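Local coordinates for Mlr3007 protein (Mesorhizobium loti, PDB 3QQM) that probably catalyses the pyridoxal-phosphate-dependent transamination of leucine, isoleucine and valine with 2-oxoglutarate, as a class-IV aminotransferase, at residues Gly147-Gly152 / Ala167-Asp172; Ile154-Ala159 / Val179-Leu184; Ala205-Asn210 / Leu215-Leu220. One frame throughout, in Å; residues are numbered along the deposited sequence.

Contact 1: Gly147-Gly152 / Ala167-Asp172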
ATOM      1  N   GLY A 147      16.848 -11.815  -2.070  1.00 17.61           N
ATOM      2  CA  GLY A 147      17.387 -10.451  -2.020  1.00 17.36           C
ATOM      3  C   GLY A 147      16.803  -9.477  -3.021  1.00 16.98           C
ATOM      4  O   GLY A 147      17.437  -8.478  -3.362  1.00 17.08           O
ATOM      5  N   GLU A 148      15.600  -9.775  -3.488  1.00 16.35           N
ATOM      6  CA  GLU A 148      14.901  -8.951  -4.441  1.00 15.88           C
ATOM      7  C   GLU A 148      14.004  -8.012  -3.663  1.00 15.31           C
ATOM      8  O   GLU A 148      13.281  -8.431  -2.768  1.00 14.89           O
ATOM      9  CB  GLU A 148      14.083  -9.850  -5.388  1.00 16.02           C
ATOM     10  CG  GLU A 148      14.992 -10.831  -6.175  1.00 16.90           C
ATOM     11  CD  GLU A 148      14.277 -12.024  -6.794  1.00 16.98           C
ATOM     12  OE1 GLU A 148      13.083 -12.295  -6.479  1.00 15.87           O
ATOM     13  OE2 GLU A 148      14.960 -12.719  -7.578  1.00 16.43           O
ATOM     14  N   ILE A 149      14.092  -6.731  -3.976  1.00 15.13           N
ATOM     15  CA  ILE A 149      13.272  -5.750  -3.335  1.00 15.02           C
ATOM     16  C   ILE A 149      11.847  -6.037  -3.708  1.00 14.73           C
ATOM     17  O   ILE A 149      11.547  -6.321  -4.886  1.00 14.67           O
ATOM     18  CB  ILE A 149      13.605  -4.321  -3.803  1.00 15.24           C
ATOM     19  CG1 ILE A 149      14.964  -3.902  -3.265  1.00 15.62           C
ATOM     20  CG2 ILE A 149      12.529  -3.323  -3.326  1.00 14.35           C
ATOM     21  CD1 ILE A 149      15.009  -3.758  -1.718  1.00 16.27           C
ATOM     22  N   CYS A 150      10.967  -5.964  -2.718  1.00 14.00           N
ATOM     23  CA  CYS A 150       9.564  -6.196  -2.952  1.00 13.62           C
ATOM     24  C   CYS A 150       8.703  -4.912  -2.864  1.00 13.49           C
ATOM     25  O   CYS A 150       8.003  -4.520  -3.831  1.00 13.08           O
ATOM     26  CB  CYS A 150       9.041  -7.204  -1.935  1.00 13.72           C
ATOM     27  SG  CYS A 150       9.779  -8.883  -1.978  1.00 13.41           S
ATOM     28  N   GLU A 151       8.777  -4.248  -1.717  1.00 13.67           N
ATOM     29  CA  GLU A 151       7.931  -3.091  -1.439  1.00 13.40           C
ATOM     30  C   GLU A 151       8.326  -2.405  -0.147  1.00 13.43           C
ATOM     31  O   GLU A 151       9.261  -2.820   0.542  1.00 13.72           O
ATOM     32  CB  GLU A 151       6.480  -3.602  -1.272  1.00 13.16           C
ATOM     33  CG  GLU A 151       6.341  -4.627  -0.104  1.00 13.55           C
ATOM     34  CD  GLU A 151       4.944  -5.304   0.026  1.00 13.94           C
ATOM     35  OE1 GLU A 151       3.944  -4.810  -0.560  1.00 13.12           O
ATOM     36  OE2 GLU A 151       4.858  -6.343   0.746  1.00 14.42           O
ATOM     37  N   GLY A 152       7.627  -1.324   0.155  1.00 13.41           N
ATOM     38  CA  GLY A 152       7.805  -0.610   1.399  1.00 13.46           C
ATOM     39  C   GLY A 152       6.759  -1.143   2.376  1.00 13.38           C
ATOM     40  O   GLY A 152       5.865  -1.919   1.984  1.00 13.24           O
ATOM     41  N   ALA A 167       9.983   0.985 -13.152  1.00 16.37           N
ATOM     42  CA  ALA A 167      10.184  -0.445 -12.913  1.00 15.89           C
ATOM     43  C   ALA A 167       9.759  -0.716 -11.494  1.00 14.98           C
ATOM     44  O   ALA A 167      10.255  -0.082 -10.584  1.00 15.40           O
ATOM     45  CB  ALA A 167      11.665  -0.839 -13.143  1.00 15.73           C
ATOM     46  N   THR A 168       8.801  -1.617 -11.325  1.00 14.39           N
ATOM     47  CA  THR A 168       8.256  -1.963 -10.019  1.00 13.87           C
ATOM     48  C   THR A 168       8.359  -3.479  -9.838  1.00 14.02           C
ATOM     49  O   THR A 168       8.160  -4.225 -10.808  1.00 13.58           O
ATOM     50  CB  THR A 168       6.783  -1.497  -9.918  1.00 13.94           C
ATOM     51  OG1 THR A 168       6.365  -1.519  -8.557  1.00 13.54           O
ATOM     52  CG2 THR A 168       5.840  -2.374 -10.780  1.00 12.52           C
ATOM     53  N   PRO A 169       8.684  -3.947  -8.613  1.00 14.29           N
ATOM     54  CA  PRO A 169       8.846  -5.370  -8.410  1.00 14.75           C
ATOM     55  C   PRO A 169       7.663  -6.239  -8.894  1.00 15.15           C
ATOM     56  O   PRO A 169       6.495  -5.927  -8.639  1.00 15.06           O
ATOM     57  CB  PRO A 169       9.034  -5.472  -6.906  1.00 14.54           C
ATOM     58  CG  PRO A 169       9.700  -4.242  -6.546  1.00 14.19           C
ATOM     59  CD  PRO A 169       9.041  -3.209  -7.388  1.00 14.43           C
ATOM     60  N   ARG A 170       8.013  -7.326  -9.576  1.00 15.88           N
ATOM     61  CA  ARG A 170       7.051  -8.285 -10.106  1.00 16.45           C
ATOM     62  C   ARG A 170       6.350  -8.923  -8.938  1.00 16.05           C
ATOM     63  O   ARG A 170       6.966  -9.231  -7.935  1.00 15.58           O
ATOM     64  CB  ARG A 170       7.767  -9.326 -10.972  1.00 17.01           C
ATOM     65  CG  ARG A 170       6.882 -10.021 -11.947  1.00 18.91           C
ATOM     66  CD  ARG A 170       7.677 -10.818 -12.981  1.00 20.87           C
ATOM     67  NE  ARG A 170       8.202 -12.061 -12.437  1.00 22.37           N
ATOM     68  CZ  ARG A 170       8.999 -12.895 -13.102  1.00 24.13           C
ATOM     69  NH1 ARG A 170       9.447 -12.589 -14.314  1.00 24.33           N
ATOM     70  NH2 ARG A 170       9.387 -14.021 -12.528  1.00 24.58           N
ATOM     71  N   LEU A 171       5.056  -9.149  -9.096  1.00 16.33           N
ATOM     72  CA  LEU A 171       4.213  -9.665  -8.038  1.00 16.27           C
ATOM     73  C   LEU A 171       4.703 -10.987  -7.388  1.00 16.69           C
ATOM     74  O   LEU A 171       4.617 -11.133  -6.151  1.00 16.41           O
ATOM     75  CB  LEU A 171       2.792  -9.832  -8.557  1.00 16.41           C
ATOM     76  CG  LEU A 171       1.739  -9.954  -7.464  1.00 17.17           C
ATOM     77  CD1 LEU A 171       1.753  -8.678  -6.580  1.00 16.25           C
ATOM     78  CD2 LEU A 171       0.354 -10.204  -8.103  1.00 18.23           C
ATOM     79  N   ASP A 172       5.219 -11.924  -8.184  1.00 16.57           N
ATOM     80  CA  ASP A 172       5.705 -13.179  -7.618  1.00 17.15           C
ATOM     81  C   ASP A 172       6.893 -13.000  -6.631  1.00 16.93           C
ATOM     82  O   ASP A 172       7.295 -13.955  -6.011  1.00 17.33           O
ATOM     83  CB  ASP A 172       6.044 -14.220  -8.702  1.00 17.51           C
ATOM     84  CG  ASP A 172       7.112 -13.743  -9.672  1.00 18.27           C
ATOM     85  OD1 ASP A 172       7.420 -12.512  -9.710  1.00 18.87           O
ATOM     86  OD2 ASP A 172       7.625 -14.587 -10.431  1.00 19.27           O
TER
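P169 pushes its pyrrolidine ring against the backbone of I149 and C150: the CB-CG edge of the ring is turned toward two consecutive carbonyl oxygens, one to each side of the ring plane. CB of P169 lies 3.3 Å from I149 O and almost as near to C150 O. Next comes CG, the foremost ring atom, which sits between the same two oxygens, 3.2 Å from I149 O and 3.2 Å from C150 O. From there the ring turns back, and CD is already 3.9 Å from C150 O. Apart from these oxygens, P169 CG meets I149 CG2 more loosely, at 4.4 Å; the rest of the I149 side chain leads away, to Y197 and L200 of helix 197-200.

Two successive carbonyls can face one ring because strand 149-152 is irregular here. C150 has a helix-like psi of -57°, and both C150 and E151 pair through their backbones with L142, as in a classic beta bulge, which would bring C150 O round toward the ring that I149 O also meets. The C150 side chain points away from P169.

Just beyond P169 the chain leaves strand 166-169. R170 grips D172 side-on: its NE donates to OD1 at 2.9 Å, nearly straight at 172°, and its NH2 reaches the syn lone pair of OD2 at 2.8 Å. P169 O accepts a bond from R181 NH2, and the ring also packs on Y195.

No hydrogen bond crosses between 147-152 and 167-172, and a proline has no N-H to offer one. The junction is instead made by ring C-H groups lying against carbonyl oxygens, a weakly polar contact that probably suits this buried position by giving the oxygens slightly positive neighbours.

Contact 2: Ile154-Ala159 / Val179-Leu184; sequences ITNVFA and VLRAEL
F158 and N156, on the same side of strand 156-160, pack against L184 and R181 of helix 179-186, a strand-on-helix layer of the class-IV aminotransferase fold. The short strand and helix axes approach to 9.2 Å and run 36° apart. The helix begins at the cofactor: V179 N donates to the phosphate of the pyridoxal-lysine at position 118, and L180 N does so weakly.

The apolar part is centred on the F158 ring. L184 CD1 lies over one face in a CH-pi contact, 3.8 Å from the centroid and 29° off the normal, leaning toward CE2. R181 CA meets the same ring differently, at its edge and in its plane, 3.8 Å from CZ.

The second kind of contact is amide against aliphatic chain. R181 sends CG anti to its backbone N (chi1 177°) and stays extended to NE, so its methylenes pass the N156 amide at about a right angle: R181 CD lies 3.7 Å from N156 CG, and R181 CB 3.6 Å from OD1. The guanidinium goes on to E192 in a salt bridge.

Polar links fix the amide. ND2 binds L176 O, which sets which end of the amide is oxygen. Cutting N156 back to an alanine is likely to leave L176 O without that donor and a bridging water without its acceptor, and to open a gap beside the R181 methylenes. At the other end of the amide, OD1 takes a hydrogen from this water at 2.7 Å, and the same water accepts from R181 N at 3.0 Å.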
ATOM      1  N   ILE A 154       4.353   0.478   3.583  1.00 13.86           N
ATOM      2  CA  ILE A 154       3.023   0.993   3.208  1.00 14.17           C
ATOM      3  C   ILE A 154       2.967   1.521   1.780  1.00 13.79           C
ATOM      4  O   ILE A 154       2.024   2.243   1.404  1.00 13.64           O
ATOM      5  CB  ILE A 154       2.531   2.119   4.171  1.00 14.59           C
ATOM      6  CG1 ILE A 154       3.499   3.305   4.130  1.00 15.89           C
ATOM      7  CG2 ILE A 154       2.366   1.580   5.575  1.00 14.66           C
ATOM      8  CD1 ILE A 154       3.083   4.517   4.984  1.00 17.79           C
ATOM      9  N   THR A 155       3.954   1.144   0.984  1.00 13.64           N
ATOM     10  CA  THR A 155       4.048   1.607  -0.384  1.00 13.46           C
ATOM     11  C   THR A 155       4.652   0.562  -1.295  1.00 13.39           C
ATOM     12  O   THR A 155       5.239  -0.401  -0.832  1.00 13.07           O
ATOM     13  CB  THR A 155       4.997   2.819  -0.471  1.00 13.85           C
ATOM     14  OG1 THR A 155       6.246   2.474   0.131  1.00 14.02           O
ATOM     15  CG2 THR A 155       4.450   4.057   0.256  1.00 13.73           C
ATOM     16  N   ASN A 156       4.443   0.752  -2.600  1.00 13.17           N
ATOM     17  CA  ASN A 156       5.071  -0.046  -3.623  1.00 12.85           C
ATOM     18  C   ASN A 156       6.233   0.822  -4.135  1.00 12.95           C
ATOM     19  O   ASN A 156       6.188   2.040  -4.010  1.00 12.48           O
ATOM     20  CB  ASN A 156       4.099  -0.407  -4.733  1.00 12.50           C
ATOM     21  CG  ASN A 156       3.101  -1.488  -4.313  1.00 12.36           C
ATOM     22  OD1 ASN A 156       1.891  -1.261  -4.290  1.00 10.53           O
ATOM     23  ND2 ASN A 156       3.619  -2.668  -3.946  1.00 11.48           N
ATOM     24  N   VAL A 157       7.254   0.182  -4.706  1.00 12.91           N
ATOM     25  CA  VAL A 157       8.468   0.850  -5.186  1.00 13.02           C
ATOM     26  C   VAL A 157       8.457   1.015  -6.691  1.00 13.59           C
ATOM     27  O   VAL A 157       8.006   0.143  -7.410  1.00 13.46           O
ATOM     28  CB  VAL A 157       9.716   0.024  -4.786  1.00 13.31           C
ATOM     29  CG1 VAL A 157      11.012   0.697  -5.285  1.00 12.51           C
ATOM     30  CG2 VAL A 157       9.747  -0.178  -3.280  1.00 11.54           C
ATOM     31  N   PHE A 158       8.979   2.140  -7.161  1.00 14.26           N
ATOM     32  CA  PHE A 158       9.015   2.452  -8.583  1.00 14.78           C
ATOM     33  C   PHE A 158      10.353   3.089  -8.870  1.00 15.73           C
ATOM     34  O   PHE A 158      10.686   4.156  -8.304  1.00 15.96           O
ATOM     35  CB  PHE A 158       7.884   3.405  -8.942  1.00 14.72           C
ATOM     36  CG  PHE A 158       6.523   2.879  -8.583  1.00 13.33           C
ATOM     37  CD1 PHE A 158       5.990   3.113  -7.334  1.00 12.98           C
ATOM     38  CD2 PHE A 158       5.784   2.161  -9.495  1.00 13.04           C
ATOM     39  CE1 PHE A 158       4.762   2.639  -6.995  1.00 12.82           C
ATOM     40  CE2 PHE A 158       4.571   1.662  -9.167  1.00 12.53           C
ATOM     41  CZ  PHE A 158       4.039   1.907  -7.905  1.00 13.09           C
ATOM     42  N   ALA A 159      11.125   2.429  -9.738  1.00 16.13           N
ATOM     43  CA  ALA A 159      12.463   2.868 -10.064  1.00 16.80           C
ATOM     44  C   ALA A 159      12.632   3.127 -11.552  1.00 17.49           C
ATOM     45  O   ALA A 159      12.280   2.291 -12.394  1.00 17.65           O
ATOM     46  CB  ALA A 159      13.469   1.835  -9.578  1.00 16.15           C
ATOM     47  N   VAL A 179      -2.975  -0.608  -5.404  1.00 12.30           N
ATOM     48  CA  VAL A 179      -3.927   0.049  -6.267  1.00 12.22           C
ATOM     49  C   VAL A 179      -3.263   1.159  -7.119  1.00 12.15           C
ATOM     50  O   VAL A 179      -3.575   1.299  -8.278  1.00 12.05           O
ATOM     51  CB  VAL A 179      -5.102   0.570  -5.423  1.00 12.55           C
ATOM     52  CG1 VAL A 179      -5.880   1.702  -6.135  1.00 12.60           C
ATOM     53  CG2 VAL A 179      -6.010  -0.623  -5.016  1.00 11.63           C
ATOM     54  N   LEU A 180      -2.387   1.964  -6.542  1.00 11.87           N
ATOM     55  CA  LEU A 180      -1.684   2.945  -7.357  1.00 12.24           C
ATOM     56  C   LEU A 180      -0.852   2.121  -8.346  1.00 12.12           C
ATOM     57  O   LEU A 180      -0.881   2.359  -9.540  1.00 12.00           O
ATOM     58  CB  LEU A 180      -0.779   3.838  -6.517  1.00 12.02           C
ATOM     59  CG  LEU A 180       0.137   4.768  -7.325  1.00 13.04           C
ATOM     60  CD1 LEU A 180      -0.681   5.823  -8.111  1.00 13.17           C
ATOM     61  CD2 LEU A 180       1.192   5.465  -6.474  1.00 12.74           C
ATOM     62  N   ARG A 181      -0.166   1.112  -7.827  1.00 12.16           N
ATOM     63  CA  ARG A 181       0.683   0.227  -8.628  1.00 12.92           C
ATOM     64  C   ARG A 181      -0.086  -0.304  -9.802  1.00 13.40           C
ATOM     65  O   ARG A 181       0.382  -0.243 -10.924  1.00 14.16           O
ATOM     66  CB  ARG A 181       1.171  -0.946  -7.789  1.00 12.93           C
ATOM     67  CG  ARG A 181       2.011  -1.978  -8.529  1.00 13.21           C
ATOM     68  CD  ARG A 181       2.319  -3.142  -7.585  1.00 13.69           C
ATOM     69  NE  ARG A 181       3.141  -4.188  -8.195  1.00 12.93           N
ATOM     70  CZ  ARG A 181       2.675  -5.188  -8.918  1.00 12.87           C
ATOM     71  NH1 ARG A 181       1.368  -5.306  -9.155  1.00 12.91           N
ATOM     72  NH2 ARG A 181       3.529  -6.082  -9.417  1.00 13.64           N
ATOM     73  N   ALA A 182      -1.278  -0.822  -9.543  1.00 13.53           N
ATOM     74  CA  ALA A 182      -2.108  -1.353 -10.598  1.00 13.78           C
ATOM     75  C   ALA A 182      -2.453  -0.277 -11.632  1.00 14.41           C
ATOM     76  O   ALA A 182      -2.465  -0.537 -12.831  1.00 15.00           O
ATOM     77  CB  ALA A 182      -3.386  -1.929 -10.007  1.00 13.51           C
ATOM     78  N   GLU A 183      -2.781   0.925 -11.184  1.00 14.78           N
ATOM     79  CA  GLU A 183      -3.148   1.954 -12.141  1.00 15.80           C
ATOM     80  C   GLU A 183      -1.963   2.311 -13.047  1.00 15.89           C
ATOM     81  O   GLU A 183      -2.142   2.517 -14.242  1.00 16.07           O
ATOM     82  CB  GLU A 183      -3.665   3.208 -11.444  1.00 16.35           C
ATOM     83  CG  GLU A 183      -4.341   4.247 -12.396  1.00 18.27           C
ATOM     84  CD  GLU A 183      -4.892   5.456 -11.642  1.00 21.41           C
ATOM     85  OE1 GLU A 183      -4.095   6.207 -11.039  1.00 22.44           O
ATOM     86  OE2 GLU A 183      -6.131   5.687 -11.691  1.00 24.17           O
ATOM     87  N   LEU A 184      -0.773   2.402 -12.465  1.00 15.69           N
ATOM     88  CA  LEU A 184       0.408   2.752 -13.223  1.00 16.33           C
ATOM     89  C   LEU A 184       0.770   1.644 -14.208  1.00 16.65           C
ATOM     90  O   LEU A 184       1.280   1.925 -15.293  1.00 17.25           O
ATOM     91  CB  LEU A 184       1.590   3.047 -12.297  1.00 16.29           C
ATOM     92  CG  LEU A 184       1.491   4.231 -11.335  1.00 16.35           C
ATOM     93  CD1 LEU A 184       2.705   4.214 -10.422  1.00 16.42           C
ATOM     94  CD2 LEU A 184       1.373   5.576 -12.067  1.00 16.82           C
TER
HETATM   95  O   HOH W   1       0.403   0.935  -4.902  1.00  8.02           O

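Contact 3: Ala205-Asn210 / Leu215-Leu220; sequences ALFVGN and LIPAKL. With EDO (1,2-ethanediol), chain V.
V208 and I216 form the hydrogen-bonded pair at the middle of this antiparallel hairpin. I216 N reaches V208 O at 2.8 Å, nearly along the C=O axis, and V208 N returns a bond to I216 O at 3.0 Å, in the carbonyl plane. A third bond, A218 N to L206 O at 2.9 Å, comes from above the carbonyl plane, 39° out of it.

Side chains fill in around this ladder. V208 CG2 leans on I216 CB and, more distantly, on A218 CB. L215 CD2 touches F207 CB at 3.8 Å and lies where it would crowd any CB placed on G209. With CG anti to its carbonyl carbon (chi1 -54°), F207 brings CD2 within 3.6 Å of P217 CA. A 1,2-ethanediol, probably from the crystallisation liquor, puts O2 over one face of that ring and lets O2 donate to L206 O, while its O1 accepts from L206 N and donates weakly to A218 O. Farther along, L206 CD2 meets L220 CD1 at 4.2 Å.

N210 binds R213 N through OD1, tying the strand end to the turn. Outward, 205-210 pairs with strand 156-160, and 214-220 lies beside strand 99-103, whose W99 and L101 pack on V208. Helix 197-200 covers the far end, its L200 touching both L206 and L220.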
ATOM      1  N   ALA A 205      15.955   7.926 -11.109  1.00 24.05           N
ATOM      2  CA  ALA A 205      14.850   8.504 -10.331  1.00 23.24           C
ATOM      3  C   ALA A 205      14.202   7.351  -9.558  1.00 21.95           C
ATOM      4  O   ALA A 205      14.190   6.199 -10.018  1.00 21.51           O
ATOM      5  CB  ALA A 205      13.851   9.219 -11.214  1.00 23.22           C
ATOM      6  N   LEU A 206      13.728   7.648  -8.360  1.00 20.91           N
ATOM      7  CA  LEU A 206      13.157   6.645  -7.521  1.00 19.85           C
ATOM      8  C   LEU A 206      11.976   7.212  -6.795  1.00 19.10           C
ATOM      9  O   LEU A 206      11.982   8.390  -6.416  1.00 19.41           O
ATOM     10  CB  LEU A 206      14.220   6.178  -6.527  1.00 20.14           C
ATOM     11  CG  LEU A 206      13.827   5.091  -5.539  1.00 20.08           C
ATOM     12  CD1 LEU A 206      13.364   3.837  -6.260  1.00 19.75           C
ATOM     13  CD2 LEU A 206      15.001   4.786  -4.627  1.00 20.96           C
ATOM     14  N   PHE A 207      10.950   6.381  -6.630  1.00 17.85           N
ATOM     15  CA  PHE A 207       9.745   6.760  -5.937  1.00 17.25           C
ATOM     16  C   PHE A 207       9.192   5.597  -5.153  1.00 16.20           C
ATOM     17  O   PHE A 207       9.503   4.444  -5.425  1.00 15.83           O
ATOM     18  CB  PHE A 207       8.613   7.130  -6.926  1.00 17.07           C
ATOM     19  CG  PHE A 207       8.979   8.175  -7.938  1.00 17.58           C
ATOM     20  CD1 PHE A 207       9.551   7.823  -9.124  1.00 18.00           C
ATOM     21  CD2 PHE A 207       8.674   9.514  -7.723  1.00 18.96           C
ATOM     22  CE1 PHE A 207       9.865   8.786 -10.062  1.00 19.49           C
ATOM     23  CE2 PHE A 207       8.986  10.489  -8.653  1.00 18.68           C
ATOM     24  CZ  PHE A 207       9.574  10.130  -9.818  1.00 20.26           C
ATOM     25  N   VAL A 208       8.351   5.915  -4.181  1.00 15.60           N
ATOM     26  CA  VAL A 208       7.572   4.913  -3.458  1.00 14.59           C
ATOM     27  C   VAL A 208       6.189   5.505  -3.549  1.00 14.38           C
ATOM     28  O   VAL A 208       6.048   6.717  -3.696  1.00 14.18           O
ATOM     29  CB  VAL A 208       8.015   4.651  -2.008  1.00 14.73           C
ATOM     30  CG1 VAL A 208       9.344   3.858  -1.998  1.00 14.10           C
ATOM     31  CG2 VAL A 208       8.105   5.946  -1.193  1.00 14.14           C
ATOM     32  N   GLY A 209       5.158   4.687  -3.541  1.00 14.10           N
ATOM     33  CA  GLY A 209       3.815   5.253  -3.613  1.00 14.18           C
ATOM     34  C   GLY A 209       2.702   4.352  -3.182  1.00 13.88           C
ATOM     35  O   GLY A 209       2.904   3.143  -2.980  1.00 13.94           O
ATOM     36  N   ASN A 210       1.540   4.969  -2.962  1.00 13.67           N
ATOM     37  CA  ASN A 210       0.330   4.264  -2.611  1.00 13.21           C
ATOM     38  C   ASN A 210      -0.858   5.054  -3.129  1.00 13.35           C
ATOM     39  O   ASN A 210      -0.701   6.160  -3.646  1.00 12.97           O
ATOM     40  CB  ASN A 210       0.224   3.960  -1.115  1.00 13.21           C
ATOM     41  CG  ASN A 210       0.271   5.196  -0.239  1.00 13.49           C
ATOM     42  OD1 ASN A 210      -0.195   6.269  -0.603  1.00 14.15           O
ATOM     43  ND2 ASN A 210       0.781   5.019   0.952  1.00 13.22           N
ATOM     44  N   LEU A 215       2.626   9.100  -6.144  1.00 16.81           N
ATOM     45  CA  LEU A 215       4.082   8.880  -6.118  1.00 17.04           C
ATOM     46  C   LEU A 215       4.791   9.883  -5.229  1.00 17.34           C
ATOM     47  O   LEU A 215       4.474  11.086  -5.211  1.00 17.79           O
ATOM     48  CB  LEU A 215       4.691   8.944  -7.516  1.00 17.67           C
ATOM     49  CG  LEU A 215       4.360   7.777  -8.435  1.00 17.25           C
ATOM     50  CD1 LEU A 215       4.798   8.077  -9.841  1.00 17.38           C
ATOM     51  CD2 LEU A 215       5.006   6.474  -7.903  1.00 16.19           C
ATOM     52  N   ILE A 216       5.755   9.368  -4.485  1.00 17.33           N
ATOM     53  CA  ILE A 216       6.543  10.145  -3.582  1.00 17.75           C
ATOM     54  C   ILE A 216       8.008  10.010  -3.995  1.00 18.68           C
ATOM     55  O   ILE A 216       8.558   8.907  -3.998  1.00 18.22           O
ATOM     56  CB  ILE A 216       6.387   9.645  -2.158  1.00 17.56           C
ATOM     57  CG1 ILE A 216       4.901   9.608  -1.750  1.00 16.95           C
ATOM     58  CG2 ILE A 216       7.195  10.527  -1.191  1.00 17.31           C
ATOM     59  CD1 ILE A 216       4.652   8.841  -0.471  1.00 15.74           C
ATOM     60  N   PRO A 217       8.642  11.129  -4.376  1.00 19.70           N
ATOM     61  CA  PRO A 217      10.054  11.068  -4.727  1.00 20.44           C
ATOM     62  C   PRO A 217      10.825  10.517  -3.553  1.00 20.40           C
ATOM     63  O   PRO A 217      10.537  10.883  -2.432  1.00 19.83           O
ATOM     64  CB  PRO A 217      10.429  12.543  -4.969  1.00 21.10           C
ATOM     65  CG  PRO A 217       9.162  13.209  -5.265  1.00 21.47           C
ATOM     66  CD  PRO A 217       8.113  12.491  -4.470  1.00 20.33           C
ATOM     67  N   ALA A 218      11.806   9.662  -3.805  1.00 20.95           N
ATOM     68  CA  ALA A 218      12.545   9.064  -2.706  1.00 21.60           C
ATOM     69  C   ALA A 218      14.030   8.948  -2.992  1.00 22.90           C
ATOM     70  O   ALA A 218      14.470   9.031  -4.151  1.00 23.15           O
ATOM     71  CB  ALA A 218      11.963   7.715  -2.374  1.00 20.71           C
ATOM     72  N   LYS A 219      14.804   8.761  -1.932  1.00 24.06           N
ATOM     73  CA  LYS A 219      16.234   8.659  -2.075  1.00 25.87           C
ATOM     74  C   LYS A 219      16.705   7.520  -1.210  1.00 26.33           C
ATOM     75  O   LYS A 219      16.325   7.394  -0.054  1.00 26.03           O
ATOM     76  CB  LYS A 219      16.898   9.963  -1.675  1.00 27.00           C
ATOM     77  CG  LYS A 219      18.286  10.136  -2.233  1.00 29.28           C
ATOM     78  CD  LYS A 219      18.878  11.524  -1.862  1.00 31.83           C
ATOM     79  CE  LYS A 219      19.372  11.580  -0.407  1.00 33.25           C
ATOM     80  NZ  LYS A 219      20.621  10.761  -0.208  1.00 33.20           N
ATOM     81  N   LEU A 220      17.556   6.704  -1.785  1.00 27.55           N
ATOM     82  CA  LEU A 220      18.057   5.512  -1.133  1.00 28.37           C
ATOM     83  C   LEU A 220      19.265   5.822  -0.286  1.00 29.74           C
ATOM     84  O   LEU A 220      20.072   6.664  -0.644  1.00 30.71           O
ATOM     85  CB  LEU A 220      18.444   4.511  -2.204  1.00 28.36           C
ATOM     86  CG  LEU A 220      18.370   3.058  -1.813  1.00 28.68           C
ATOM     87  CD1 LEU A 220      16.908   2.719  -1.553  1.00 28.32           C
ATOM     88  CD2 LEU A 220      18.947   2.190  -2.913  1.00 28.98           C
TER
HETATM   89  C1  EDO V 303      14.367  11.223  -6.357  1.00 46.70           C
HETATM   90  O1  EDO V 303      15.195  10.171  -6.870  1.00 45.80           O
HETATM   91  C2  EDO V 303      13.596  11.901  -7.492  1.00 46.96           C
HETATM   92  O2  EDO V 303      12.584  11.032  -8.037  1.00 46.35           O

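In the fold
All three contacts reach one mixed sheet, in which strands 214-220, 205-210 and 156-160 are neighbours and 149-152 is the opposite outermost strand. The centre of contact 2 lies about 10 Å from the centre of each other contact, while contacts 1 and 3 are about 14 Å apart, centre to centre, and do not touch. Strand 156-160 makes the connection: V157 O and A159 O bond to T168 and A167 of contact 1, and F158 and N156 pair with F207 and G209 of contact 3. Along the chain contacts 1 and 2 interleave, and contact 3 follows. Of the three, contact 2 is the one that ties the sheet to the helix beginning at the cofactor phosphate.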